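Local coordinates for protein HTPA Reductase (Selaginella moellendorffii, PDB 5U5I) that probably catalyses the NAD(P)H-dependent reduction of hydroxytetrahydrodipicolinate to tetrahydrodipicolinate, a step of lysine biosynthesis by the diaminopimelate pathway, at residues I141-F146 and L179-L184. Residues are numbered along the deposited sequence; the frame is centred on the assembly and turned at random.
Sequences IMAKQF and LRKLGL
L182, just past the end of helix 170-181, packs against A143 and M142 in the last turn of helix 130-145; A143 and L182 are the nearest pair of CA atoms between 141-146 and 179-184, 5.0 Å apart. From CB, the L182 side chain reaches across with CG anti to its own carbonyl carbon (chi1 -72°), which puts CG 3.7 Å from A143 CB. There it divides. Branch CD1 meets the terminal methyl of M142, a selenomethionine, at 3.5 Å from CE, tighter than usual for two carbons. Branch CD2 lies against backbone, 3.6 Å from A143 CA in the helix and 3.4 Å from F146 O just beyond it, where the chain has left helical geometry. The M142 chain bends at chi3 (69°), which brings CE to L182 CD1, and the two side chains cross at about a right angle. Beside these contacts, A143 CB also touches K181 CB at 3.7 Å; the lysine then runs out extended, and its NZ forms a salt bridge with E140, one turn earlier on helix 130-145, so a salt bridge at the exposed edge adds to the carbon packing. G183, with positive phi, closes helix 170-181 in a Schellman motif whose bonds include G183 N to R180 O and L184 N to L179 O. The contact thus joins the C-terminal ends of two helices of the DapB C-terminal region, away from the NAD site: L179 and L184 rest on strand 154-161, while M142 and F146 pack on A138 and L272 of the second subunit, respectively.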
loop_
_atom_site.group_PDB
_atom_site.type_symbol
_atom_site.label_atom_id
_atom_site.label_comp_id
_atom_site.label_asym_id
_atom_site.label_seq_id
_atom_site.Cartn_x
_atom_site.Cartn_y
_atom_site.Cartn_z
ATOM N N ILE B 141 1.722 5.831 2.899
ATOM C CA ILE B 141 1.421 6.778 1.813
ATOM C C ILE B 141 -0.085 6.871 1.547
ATOM O O ILE B 141 -0.599 7.973 1.380
ATOM C CB ILE B 141 2.176 6.392 0.517
ATOM C CG1 ILE B 141 3.648 6.812 0.631
ATOM C CG2 ILE B 141 1.545 7.018 -0.734
ATOM C CD1 ILE B 141 4.578 6.064 -0.315
HETATM N N MSE B 142 -0.759 5.718 1.504
HETATM C CA MSE B 142 -2.200 5.636 1.271
HETATM C C MSE B 142 -2.948 6.366 2.366
HETATM O O MSE B 142 -3.892 7.118 2.080
HETATM C CB MSE B 142 -2.650 4.169 1.210
HETATM C CG MSE B 142 -4.069 4.002 0.674
HETATM SE SE MSE B 142 -4.366 2.159 -0.015
HETATM C CE MSE B 142 -4.314 1.173 1.685
ATOM N N ALA B 143 -2.527 6.151 3.614
ATOM C CA ALA B 143 -3.140 6.781 4.789
ATOM C C ALA B 143 -2.906 8.290 4.912
ATOM O O ALA B 143 -3.808 9.002 5.351
ATOM C CB ALA B 143 -2.679 6.088 6.059
ATOM N N LYS B 144 -1.708 8.762 4.556
ATOM C CA LYS B 144 -1.416 10.199 4.488
ATOM C C LYS B 144 -2.175 10.918 3.356
ATOM O O LYS B 144 -2.690 12.008 3.554
ATOM C CB LYS B 144 0.087 10.447 4.291
ATOM N N GLN B 145 -2.214 10.327 2.170
ATOM C CA GLN B 145 -2.896 10.955 1.039
ATOM C C GLN B 145 -4.409 10.913 1.194
ATOM O O GLN B 145 -5.077 11.893 0.896
ATOM C CB GLN B 145 -2.527 10.281 -0.286
ATOM C CG GLN B 145 -1.063 10.395 -0.655
ATOM C CD GLN B 145 -0.616 11.816 -0.929
ATOM O OE1 GLN B 145 -1.341 12.604 -1.538
ATOM N NE2 GLN B 145 0.596 12.146 -0.486
ATOM N N PHE B 146 -4.915 9.770 1.666
ATOM C CA PHE B 146 -6.319 9.420 1.590
ATOM C C PHE B 146 -6.857 8.978 2.950
ATOM O O PHE B 146 -7.319 7.850 3.097
ATOM C CB PHE B 146 -6.525 8.308 0.541
ATOM C CG PHE B 146 -5.792 8.539 -0.759
ATOM C CD1 PHE B 146 -5.910 9.747 -1.449
ATOM C CD2 PHE B 146 -5.001 7.539 -1.313
ATOM C CE1 PHE B 146 -5.236 9.949 -2.645
ATOM C CE2 PHE B 146 -4.319 7.744 -2.506
ATOM C CZ PHE B 146 -4.437 8.949 -3.175
ATOM N N LEU B 179 -3.335 1.771 8.819
ATOM C CA LEU B 179 -4.698 1.333 8.567
ATOM C C LEU B 179 -5.717 2.048 9.450
ATOM O O LEU B 179 -6.815 2.373 8.972
ATOM C CB LEU B 179 -4.801 -0.184 8.694
ATOM C CG LEU B 179 -4.053 -0.931 7.581
ATOM C CD1 LEU B 179 -4.075 -2.422 7.856
ATOM C CD2 LEU B 179 -4.616 -0.631 6.197
ATOM N N ARG B 180 -5.353 2.327 10.707
ATOM C CA ARG B 180 -6.189 3.163 11.586
ATOM C C ARG B 180 -6.424 4.575 11.023
ATOM O O ARG B 180 -7.538 5.092 11.114
ATOM C CB ARG B 180 -5.645 3.223 13.033
ATOM C CG ARG B 180 -5.965 1.969 13.853
ATOM C CD ARG B 180 -5.703 2.118 15.348
ATOM N NE ARG B 180 -4.273 2.103 15.615
ATOM C CZ ARG B 180 -3.565 1.097 16.138
ATOM N NH1 ARG B 180 -4.122 -0.055 16.535
ATOM N NH2 ARG B 180 -2.257 1.265 16.286
ATOM N N LYS B 181 -5.391 5.171 10.425
ATOM C CA LYS B 181 -5.535 6.461 9.723
ATOM C C LYS B 181 -6.408 6.363 8.467
ATOM O O LYS B 181 -7.015 7.353 8.051
ATOM C CB LYS B 181 -4.171 7.039 9.331
ATOM C CG LYS B 181 -3.365 7.646 10.465
ATOM C CD LYS B 181 -1.913 7.790 10.029
ATOM C CE LYS B 181 -1.137 8.712 10.935
ATOM N NZ LYS B 181 0.317 8.679 10.596
ATOM N N LEU B 182 -6.427 5.177 7.860
ATOM C CA LEU B 182 -7.350 4.840 6.770
ATOM C C LEU B 182 -8.803 4.579 7.195
ATOM O O LEU B 182 -9.642 4.303 6.336
ATOM C CB LEU B 182 -6.796 3.650 5.957
ATOM C CG LEU B 182 -5.584 4.032 5.095
ATOM C CD1 LEU B 182 -4.722 2.827 4.735
ATOM C CD2 LEU B 182 -6.028 4.774 3.834
ATOM N N GLY B 183 -9.099 4.662 8.495
ATOM C CA GLY B 183 -10.461 4.531 9.021
ATOM C C GLY B 183 -10.814 3.172 9.619
ATOM O O GLY B 183 -11.976 2.935 9.977
ATOM N N LEU B 184 -9.834 2.272 9.724
ATOM C CA LEU B 184 -10.077 0.969 10.328
ATOM C C LEU B 184 -10.024 1.101 11.850
ATOM O O LEU B 184 -9.206 1.844 12.385
ATOM C CB LEU B 184 -9.065 -0.078 9.843
ATOM C CG LEU B 184 -9.251 -0.696 8.455
ATOM C CD1 LEU B 184 -10.654 -1.264 8.295
ATOM C CD2 LEU B 184 -8.940 0.282 7.333
#